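Putative uncharacterized protein (Ustilago maydis, PDB 4GNX) binds single-stranded DNA through OB-fold domains, probably as the large subunit of replication protein A. Local coordinates at residues C[17-22]-C[71-76]; C[5-10]-C[47-52]; C[290-295]-C[402-407]. All coordinates share one frame; numbering follows the deposited sequence.

Contact 1: C[17-22]-C[71-76]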
# COMPACT_ATOMS: atom_id res chain seq x y z
N THR C 17 -27.97 -27.19 5.21
CA THR C 17 -26.81 -28.03 5.54
C THR C 17 -25.78 -27.99 4.41
O THR C 17 -26.13 -28.06 3.23
CB THR C 17 -27.24 -29.50 5.75
OG1 THR C 17 -27.95 -29.62 6.98
CG2 THR C 17 -26.03 -30.42 5.78
N ILE C 18 -24.50 -27.88 4.76
CA ILE C 18 -23.47 -27.93 3.72
C ILE C 18 -22.56 -29.14 3.88
O ILE C 18 -22.35 -29.62 5.00
CB ILE C 18 -22.62 -26.63 3.65
CG1 ILE C 18 -21.89 -26.36 4.97
CG2 ILE C 18 -23.48 -25.45 3.20
CD1 ILE C 18 -21.00 -25.13 4.89
N LYS C 19 -22.05 -29.63 2.76
CA LYS C 19 -21.03 -30.68 2.76
C LYS C 19 -19.73 -30.06 2.26
O LYS C 19 -19.61 -29.71 1.08
CB LYS C 19 -21.47 -31.81 1.84
CG LYS C 19 -21.30 -33.21 2.43
CD LYS C 19 -20.15 -33.97 1.80
CE LYS C 19 -20.56 -34.80 0.59
NZ LYS C 19 -20.54 -36.28 0.80
N ALA C 20 -18.75 -29.90 3.15
CA ALA C 20 -17.52 -29.17 2.81
C ALA C 20 -16.26 -29.77 3.44
O ALA C 20 -16.34 -30.38 4.52
CB ALA C 20 -17.67 -27.72 3.22
N ARG C 21 -15.10 -29.61 2.79
CA ARG C 21 -13.86 -30.01 3.46
C ARG C 21 -13.10 -28.84 4.03
O ARG C 21 -13.05 -27.77 3.43
CB ARG C 21 -12.96 -30.94 2.63
CG ARG C 21 -12.02 -30.29 1.65
CD ARG C 21 -10.76 -31.12 1.38
NE ARG C 21 -10.93 -32.58 1.41
CZ ARG C 21 -11.58 -33.30 0.50
NH1 ARG C 21 -12.18 -32.71 -0.53
NH2 ARG C 21 -11.65 -34.62 0.63
N VAL C 22 -12.54 -29.04 5.22
CA VAL C 22 -11.74 -28.03 5.89
C VAL C 22 -10.41 -27.93 5.18
O VAL C 22 -9.65 -28.88 5.16
CB VAL C 22 -11.47 -28.38 7.36
CG1 VAL C 22 -10.64 -27.28 7.98
CG2 VAL C 22 -12.76 -28.58 8.13
N ASN C 71 -8.50 -31.12 5.81
CA ASN C 71 -8.61 -32.02 4.69
C ASN C 71 -9.69 -33.08 4.87
O ASN C 71 -9.98 -33.85 3.94
CB ASN C 71 -7.25 -32.64 4.36
CG ASN C 71 -7.15 -33.07 2.92
OD1 ASN C 71 -7.67 -32.41 2.03
ND2 ASN C 71 -6.48 -34.19 2.69
N HIS C 72 -10.29 -33.11 6.05
CA HIS C 72 -11.45 -33.96 6.32
C HIS C 72 -12.72 -33.25 5.91
O HIS C 72 -12.74 -32.02 5.82
CB HIS C 72 -11.51 -34.35 7.79
CG HIS C 72 -10.39 -35.28 8.22
ND1 HIS C 72 -10.60 -36.59 8.45
CD2 HIS C 72 -9.04 -35.05 8.46
CE1 HIS C 72 -9.44 -37.17 8.82
NE2 HIS C 72 -8.49 -36.22 8.82
N VAL C 73 -13.79 -34.02 5.68
CA VAL C 73 -15.04 -33.53 5.06
C VAL C 73 -16.21 -33.64 6.03
O VAL C 73 -16.41 -34.68 6.65
CB VAL C 73 -15.38 -34.34 3.80
CG1 VAL C 73 -16.79 -34.04 3.31
CG2 VAL C 73 -14.36 -34.09 2.70
N TYR C 74 -17.00 -32.57 6.13
CA TYR C 74 -18.04 -32.53 7.15
C TYR C 74 -19.41 -32.06 6.67
O TYR C 74 -19.53 -31.30 5.70
CB TYR C 74 -17.60 -31.63 8.30
CG TYR C 74 -16.30 -32.03 8.96
CD1 TYR C 74 -15.07 -31.65 8.41
CD2 TYR C 74 -16.29 -32.75 10.15
CE1 TYR C 74 -13.88 -32.01 9.02
CE2 TYR C 74 -15.10 -33.10 10.77
CZ TYR C 74 -13.90 -32.73 10.20
OH TYR C 74 -12.71 -33.07 10.80
N LEU C 75 -20.43 -32.53 7.37
CA LEU C 75 -21.79 -32.03 7.26
C LEU C 75 -21.93 -30.99 8.35
O LEU C 75 -21.87 -31.33 9.54
CB LEU C 75 -22.80 -33.14 7.55
CG LEU C 75 -23.27 -34.05 6.42
CD1 LEU C 75 -23.50 -35.46 6.94
CD2 LEU C 75 -24.52 -33.49 5.77
N ILE C 76 -22.12 -29.74 7.94
CA ILE C 76 -22.30 -28.64 8.87
C ILE C 76 -23.69 -28.06 8.66
O ILE C 76 -24.18 -27.95 7.53
CB ILE C 76 -21.22 -27.57 8.68
CG1 ILE C 76 -19.83 -28.20 8.82
CG2 ILE C 76 -21.40 -26.43 9.67
CD1 ILE C 76 -18.75 -27.43 8.09
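Over one face of the Arg-21 guanidinium sits the methyl CG2 of Val-73, 3.4 Å above the plane and displaced toward the rim; at the edge, within the plane, lies the backbone oxygen of Asn-71. That edge carries a hydrogen bond: NE of Arg-21 reaches O of Asn-71 at 3.0 Å and nearly straight, although it arrives from above the carbonyl plane and so misses the lone pairs. With CG wedged between backbone N and carbonyl carbon (chi1 84°), the chain of Arg-21 runs alongside Asn-71, pointing the same way, and methyl and carbonyl, together with the 114-116 loop, restrain the guanidinium. In that loop NH1 makes weak hydrogen bonds to O of Val-114 and O of Pro-115, and NH2 a long, weak ion pair with Glu-116. The Tyr-74 ring has O of Ala-20 near its plane at one edge, while CG2 of Val-22 meets CE1 of Tyr-74 obliquely at 3.7 Å; the phenol OH is bonded to the backbone N of Gln-69. Here strands 17-30 and 73-77, antiparallel neighbours in the beta-barrel of an OB fold, form a regular ladder from 18-21 to 73-76, with Ile-18 and Ile-76, and Ala-20 and Tyr-74, as hydrogen-bonded pairs. Beyond the last bridge Val-22 bonds two successive residues, its N giving to O of His-72 and its O taking the N of Asn-71. Ile-18, Ala-20, Tyr-74 and Ile-76 face the barrel interior, where Leu-45, Ile-97 and Ile-105 meet them. On the opposite face, CD of Lys-19 lies 3.7 Å from CG1 of Val-73.

Contact 2: C[5-10]-C[47-52]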
# COMPACT_ATOMS: atom_id res chain seq x y z
N PRO C 5 -25.21 -25.89 -1.76
CA PRO C 5 -23.87 -25.45 -2.14
C PRO C 5 -23.51 -24.27 -1.27
O PRO C 5 -24.41 -23.54 -0.84
CB PRO C 5 -24.05 -24.96 -3.57
CG PRO C 5 -25.48 -24.56 -3.66
CD PRO C 5 -26.19 -25.60 -2.83
N ILE C 6 -22.21 -24.07 -1.02
CA ILE C 6 -21.72 -22.93 -0.22
C ILE C 6 -22.13 -21.58 -0.81
O ILE C 6 -22.60 -20.70 -0.09
CB ILE C 6 -20.20 -23.00 -0.03
CG1 ILE C 6 -19.90 -24.01 1.08
CG2 ILE C 6 -19.63 -21.64 0.35
CD1 ILE C 6 -18.46 -24.47 1.13
N GLU C 7 -21.96 -21.44 -2.13
CA GLU C 7 -22.35 -20.23 -2.84
C GLU C 7 -23.83 -19.89 -2.72
O GLU C 7 -24.26 -18.78 -3.03
CB GLU C 7 -21.95 -20.36 -4.29
CG GLU C 7 -20.56 -19.84 -4.50
CD GLU C 7 -20.53 -18.33 -4.33
OE1 GLU C 7 -21.24 -17.65 -5.12
OE2 GLU C 7 -19.80 -17.84 -3.42
N GLY C 8 -24.60 -20.87 -2.25
CA GLY C 8 -26.01 -20.71 -2.07
C GLY C 8 -26.40 -20.07 -0.77
O GLY C 8 -27.53 -19.63 -0.64
N LEU C 9 -25.49 -19.99 0.19
CA LEU C 9 -25.79 -19.50 1.54
C LEU C 9 -26.01 -18.00 1.67
O LEU C 9 -25.35 -17.19 1.02
CB LEU C 9 -24.66 -19.88 2.48
CG LEU C 9 -24.22 -21.35 2.53
CD1 LEU C 9 -22.86 -21.43 3.23
CD2 LEU C 9 -25.29 -22.23 3.18
N SER C 10 -26.91 -17.63 2.58
CA SER C 10 -27.30 -16.23 2.76
C SER C 10 -27.98 -16.09 4.12
O SER C 10 -28.46 -17.09 4.68
CB SER C 10 -28.30 -15.81 1.68
OG SER C 10 -29.53 -16.52 1.82
N ASP C 47 -16.12 -26.30 -1.30
CA ASP C 47 -16.83 -27.29 -2.11
C ASP C 47 -16.83 -26.91 -3.60
O ASP C 47 -16.14 -25.96 -4.00
CB ASP C 47 -18.25 -27.57 -1.56
CG ASP C 47 -19.22 -26.40 -1.74
OD1 ASP C 47 -18.95 -25.46 -2.51
OD2 ASP C 47 -20.29 -26.43 -1.10
N ASP C 48 -17.59 -27.67 -4.39
CA ASP C 48 -17.79 -27.42 -5.83
C ASP C 48 -18.14 -25.97 -6.13
O ASP C 48 -17.68 -25.42 -7.13
CB ASP C 48 -18.92 -28.29 -6.38
CG ASP C 48 -19.14 -29.55 -5.57
OD1 ASP C 48 -18.90 -29.54 -4.33
OD2 ASP C 48 -19.57 -30.56 -6.17
N SER C 49 -18.96 -25.37 -5.28
CA SER C 49 -19.47 -24.03 -5.55
C SER C 49 -18.51 -22.94 -5.11
O SER C 49 -18.52 -21.85 -5.69
CB SER C 49 -20.85 -23.83 -4.94
OG SER C 49 -20.83 -24.00 -3.53
N GLY C 50 -17.68 -23.22 -4.11
CA GLY C 50 -16.74 -22.22 -3.63
C GLY C 50 -16.29 -22.37 -2.20
O GLY C 50 -16.38 -23.45 -1.62
N GLU C 51 -15.79 -21.27 -1.65
CA GLU C 51 -15.18 -21.27 -0.33
C GLU C 51 -15.94 -20.39 0.66
O GLU C 51 -16.59 -19.42 0.27
CB GLU C 51 -13.72 -20.84 -0.43
CG GLU C 51 -12.84 -21.84 -1.17
CD GLU C 51 -11.42 -21.32 -1.43
OE1 GLU C 51 -11.22 -20.61 -2.45
OE2 GLU C 51 -10.50 -21.65 -0.63
N ILE C 52 -15.85 -20.73 1.94
CA ILE C 52 -16.38 -19.86 2.97
C ILE C 52 -15.61 -20.04 4.27
O ILE C 52 -15.13 -21.14 4.57
CB ILE C 52 -17.91 -20.05 3.20
CG1 ILE C 52 -18.46 -18.97 4.14
CG2 ILE C 52 -18.22 -21.44 3.75
CD1 ILE C 52 -19.86 -18.50 3.83
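Ile-6 and Glu-7 open a short 3-10 turn, residues 6-8, that sets its first backbone NH groups against the tight turn at 47-50. The turn is closed by its own backbone, N of Asp-47 bonding to O of Gly-50, and Gly-50 adopts extended angles with a positive phi (155°). Between the segments, N of Ile-6 donates to OD2 of Asp-47 at 3.0 Å, on the syn lone pair, and N of Glu-7 donates almost straight to OG of Ser-49 at 3.1 Å. The other carboxylate oxygen turns back to its own turn: OD1 of Asp-47 takes the N of Ser-49 in an Asx turn, the N of Gly-50 and the hydroxyl of Ser-49. Three bonds on OD1 and one on OD2 lock the carboxylate's rotation, and the Ser-49 hydroxyl, giving to Asp-47 and receiving from Glu-7, relays the grip from one segment to the other. First torsions near +60° (chi1 70° in Asp-47, 60° in Ser-49) place OD2 and OG at the NH groups of Ile-6 and Glu-7. The Ile-6 and Asp-47 side chains run antiparallel, CG1 and CD1 of Ile-6 lying along the carboxylate. The other branch of Ile-6, CG2, meets CG2 of Ile-52 at 3.7 Å, and CD1 of Leu-9 approaches CD1 of Ile-52 at 4.2 Å. The N-terminal loop is thereby pinned to the turn joining strands 39-46 and 51-57 of the first OB barrel, with Ile-6 and Leu-9 resting on Ile-18 of strand 17-30, and Leu-9 and Ile-52 also reaching Ile-97 of strand 95-99.

Contact 3: C[290-295]-C[402-407]. With nucleotides of chain G.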
# COMPACT_ATOMS: atom_id res chain seq x y z
N ASP C 290 17.53 -0.86 12.46
CA ASP C 290 16.31 -1.34 11.82
C ASP C 290 16.21 -0.77 10.41
O ASP C 290 16.84 0.24 10.07
CB ASP C 290 15.07 -0.94 12.64
CG ASP C 290 14.94 -1.73 13.94
OD1 ASP C 290 15.07 -1.13 15.03
OD2 ASP C 290 14.69 -2.96 13.87
N TYR C 291 15.41 -1.42 9.57
CA TYR C 291 15.25 -1.00 8.20
C TYR C 291 13.76 -0.97 7.88
O TYR C 291 13.01 -1.80 8.38
CB TYR C 291 15.99 -1.93 7.25
CG TYR C 291 17.49 -1.95 7.49
CD1 TYR C 291 18.06 -2.85 8.39
CD2 TYR C 291 18.34 -1.06 6.81
CE1 TYR C 291 19.43 -2.87 8.62
CE2 TYR C 291 19.71 -1.07 7.02
CZ TYR C 291 20.25 -1.98 7.93
OH TYR C 291 21.62 -1.99 8.15
N PHE C 292 13.35 -0.02 7.05
CA PHE C 292 11.95 0.13 6.71
C PHE C 292 11.76 0.91 5.43
O PHE C 292 12.67 1.58 4.97
CB PHE C 292 11.20 0.82 7.86
CG PHE C 292 11.71 2.20 8.18
CD1 PHE C 292 11.20 3.33 7.52
CD2 PHE C 292 12.70 2.39 9.15
CE1 PHE C 292 11.66 4.61 7.83
CE2 PHE C 292 13.16 3.66 9.46
CZ PHE C 292 12.64 4.77 8.81
N ASN C 293 10.55 0.78 4.88
CA ASN C 293 10.07 1.57 3.75
C ASN C 293 8.91 2.45 4.18
O ASN C 293 8.05 2.01 4.92
CB ASN C 293 9.62 0.65 2.62
CG ASN C 293 10.79 0.07 1.85
OD1 ASN C 293 11.81 0.74 1.64
ND2 ASN C 293 10.66 -1.19 1.42
N VAL C 294 8.91 3.69 3.70
CA VAL C 294 7.81 4.62 3.97
C VAL C 294 7.43 5.43 2.72
O VAL C 294 8.27 6.04 2.08
CB VAL C 294 8.13 5.57 5.15
CG1 VAL C 294 7.16 6.72 5.23
CG2 VAL C 294 8.05 4.84 6.46
N ARG C 295 6.15 5.42 2.38
CA ARG C 295 5.62 6.35 1.39
C ARG C 295 5.42 7.66 2.13
O ARG C 295 4.65 7.70 3.09
CB ARG C 295 4.28 5.86 0.87
CG ARG C 295 3.98 6.30 -0.54
CD ARG C 295 2.52 6.14 -0.97
NE ARG C 295 1.90 4.82 -0.81
CZ ARG C 295 2.25 3.72 -1.48
NH1 ARG C 295 3.25 3.73 -2.36
NH2 ARG C 295 1.59 2.60 -1.26
N PHE C 402 10.57 5.69 0.35
CA PHE C 402 11.86 5.86 1.00
C PHE C 402 12.33 4.58 1.66
O PHE C 402 11.62 3.98 2.47
CB PHE C 402 11.78 6.94 2.08
CG PHE C 402 11.59 8.33 1.57
CD1 PHE C 402 10.39 8.98 1.77
CD2 PHE C 402 12.63 8.99 0.93
CE1 PHE C 402 10.20 10.28 1.31
CE2 PHE C 402 12.45 10.28 0.46
CZ PHE C 402 11.24 10.93 0.66
N ASN C 403 13.53 4.16 1.32
CA ASN C 403 14.13 3.02 1.97
C ASN C 403 15.12 3.53 3.00
O ASN C 403 16.05 4.27 2.67
CB ASN C 403 14.80 2.12 0.95
CG ASN C 403 15.19 0.79 1.53
OD1 ASN C 403 14.48 0.26 2.39
ND2 ASN C 403 16.32 0.23 1.09
N CYS C 404 14.93 3.15 4.25
CA CYS C 404 15.70 3.74 5.32
C CYS C 404 16.29 2.75 6.30
O CYS C 404 15.77 1.64 6.49
CB CYS C 404 14.85 4.70 6.14
SG CYS C 404 13.85 5.84 5.18
N ARG C 405 17.37 3.19 6.93
CA ARG C 405 17.90 2.58 8.13
C ARG C 405 17.68 3.55 9.29
O ARG C 405 17.58 4.77 9.08
CB ARG C 405 19.39 2.24 7.95
CG ARG C 405 20.14 3.19 7.01
CD ARG C 405 21.58 2.76 6.79
NE ARG C 405 22.39 2.96 7.99
CZ ARG C 405 23.58 2.40 8.21
NH1 ARG C 405 24.14 1.59 7.31
NH2 ARG C 405 24.23 2.66 9.34
N ALA C 406 17.58 3.01 10.50
CA ALA C 406 17.49 3.82 11.71
C ALA C 406 18.49 3.29 12.72
O ALA C 406 18.47 2.10 13.04
CB ALA C 406 16.08 3.78 12.29
N LYS C 407 19.35 4.17 13.21
CA LYS C 407 20.42 3.80 14.12
C LYS C 407 20.60 4.82 15.21
O LYS C 407 20.12 5.94 15.11
CB LYS C 407 21.74 3.69 13.35
CG LYS C 407 22.19 2.27 13.08
CD LYS C 407 23.58 2.02 13.62
CE LYS C 407 24.65 2.83 12.90
NZ LYS C 407 26.01 2.34 13.26
P DT G 9 19.38 -10.31 12.21
OP1 DT G 9 19.18 -11.65 11.59
OP2 DT G 9 20.29 -10.16 13.37
O5' DT G 9 19.85 -9.28 11.08
C5' DT G 9 21.04 -9.52 10.31
C4' DT G 9 20.89 -8.92 8.93
O4' DT G 9 19.50 -8.56 8.72
C3' DT G 9 21.70 -7.64 8.68
O3' DT G 9 22.23 -7.62 7.34
C2' DT G 9 20.66 -6.54 8.83
C1' DT G 9 19.44 -7.22 8.26
N1 DT G 9 18.13 -6.66 8.65
C2 DT G 9 17.28 -6.28 7.63
O2 DT G 9 17.58 -6.38 6.45
N3 DT G 9 16.08 -5.76 8.05
C4 DT G 9 15.65 -5.60 9.35
O4 DT G 9 14.53 -5.13 9.57
C5 DT G 9 16.58 -6.02 10.37
C7 DT G 9 16.20 -5.88 11.81
C6 DT G 9 17.76 -6.52 9.97
P DT G 10 23.67 -7.03 6.92
OP1 DT G 10 24.24 -7.96 5.91
OP2 DT G 10 24.42 -6.76 8.17
O5' DT G 10 23.42 -5.64 6.17
C5' DT G 10 24.49 -4.93 5.49
C4' DT G 10 24.35 -3.44 5.67
O4' DT G 10 24.31 -3.12 7.08
C3' DT G 10 25.48 -2.58 5.09
O3' DT G 10 24.96 -1.30 4.72
C2' DT G 10 26.39 -2.38 6.29
C1' DT G 10 25.37 -2.23 7.41
N1 DT G 10 25.85 -2.57 8.76
C2 DT G 10 26.41 -1.57 9.52
O2 DT G 10 26.54 -0.42 9.12
N3 DT G 10 26.83 -1.96 10.77
C4 DT G 10 26.74 -3.23 11.32
O4 DT G 10 27.16 -3.43 12.45
C5 DT G 10 26.14 -4.23 10.47
C7 DT G 10 26.00 -5.63 10.98
C6 DT G 10 25.73 -3.86 9.25
P DT G 11 25.62 -0.22 3.72
OP1 DT G 11 25.07 1.10 4.12
OP2 DT G 11 25.34 -0.72 2.35
O5' DT G 11 27.20 -0.22 3.92
C5' DT G 11 27.91 0.86 4.59
C4' DT G 11 28.11 2.04 3.67
O4' DT G 11 27.62 3.23 4.32
C3' DT G 11 29.56 2.38 3.33
O3' DT G 11 29.67 3.09 2.09
C2' DT G 11 29.99 3.23 4.51
C1' DT G 11 28.70 3.95 4.92
N1 DT G 11 28.44 4.00 6.36
C2 DT G 11 27.39 4.77 6.80
O2 DT G 11 26.68 5.42 6.06
N3 DT G 11 27.20 4.75 8.16
C4 DT G 11 27.93 4.04 9.10
O4 DT G 11 27.64 4.12 10.29
C5 DT G 11 29.01 3.24 8.56
C7 DT G 11 29.86 2.45 9.50
C6 DT G 11 29.21 3.26 7.24
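Phe-402 pairs with Val-294 through both backbone bonds, its N giving to O of Val-294 at 2.9 Å; its ring turns to the buried face, against Leu-359 and Ala-424. Asn-403 lies on the other face beside Asn-293 in a non-hydrogen-bonded pair. At Cys-404 the buried face gains a CH-pi contact: CB stands over one face of the Phe-292 ring, 3.8 Å from the centroid, while SG approaches the same ring obliquely. The ring can lie under the cysteine because a chi1 of 60° folds Phe-292 back over its own backbone. The backbone of Cys-404 bonds Phe-292 both ways. Strands 290-310 and 398-411 are antiparallel neighbours in the OB-fold sheet of the replication factor-A C-terminal domain. One face packs inside; the Tyr-291 and Arg-405 end of the other meets single-stranded DNA, its Asn-293 and Asn-403 end the loop at 270-272. Arg-405 touches CE2 of Tyr-291 with its CB at 3.5 Å, and the two side chains run next to each other in the same direction, ring and guanidinium planes 81° apart. The tyrosine ring reaches out to two thymidines of chain G. CD1 of Tyr-291 lies 3.5 Å from N3 of DT9. At the far end, OH of Tyr-291 is 3.1 Å from O4' of DT10. Bent at chi3 (-70°), Arg-405 carries NH1 to 3.4 Å from OP1 of DT11, with O2 of DT10 at the guanidinium edge; its charge would suit a phosphate. Ala-406 returns to the buried face, where its CB meets the Phe-292 ring edge, and its backbone pairs with Asp-290. From Lys-407, NZ comes within 3.8 Å of O4 of DT11.

How the contacts relate
Contacts 1 and 2 belong to the same OB barrel and touch, the loop 5-10 covering the interior side of strand 17-30, which contact 1 pairs. Their segments alternate along the chain. Contact 3 lies in another domain, its centre about 46 Å and 43 Å from those of contacts 1 and 2. Contact 3 is buried, contact 1 partly buried, neither with an exposed residue; contact 2, also partly buried, has three. Contacts 1 and 3 are both antiparallel strand ladders with a buried apolar face, but the second face differs: in contact 1 it holds Arg-21 and Lys-19 over protein, in contact 3 part of it, at Tyr-291 and Arg-405, meets DNA. Contact 2 relies instead on carboxylate and hydroxyl bonds to backbone NH groups.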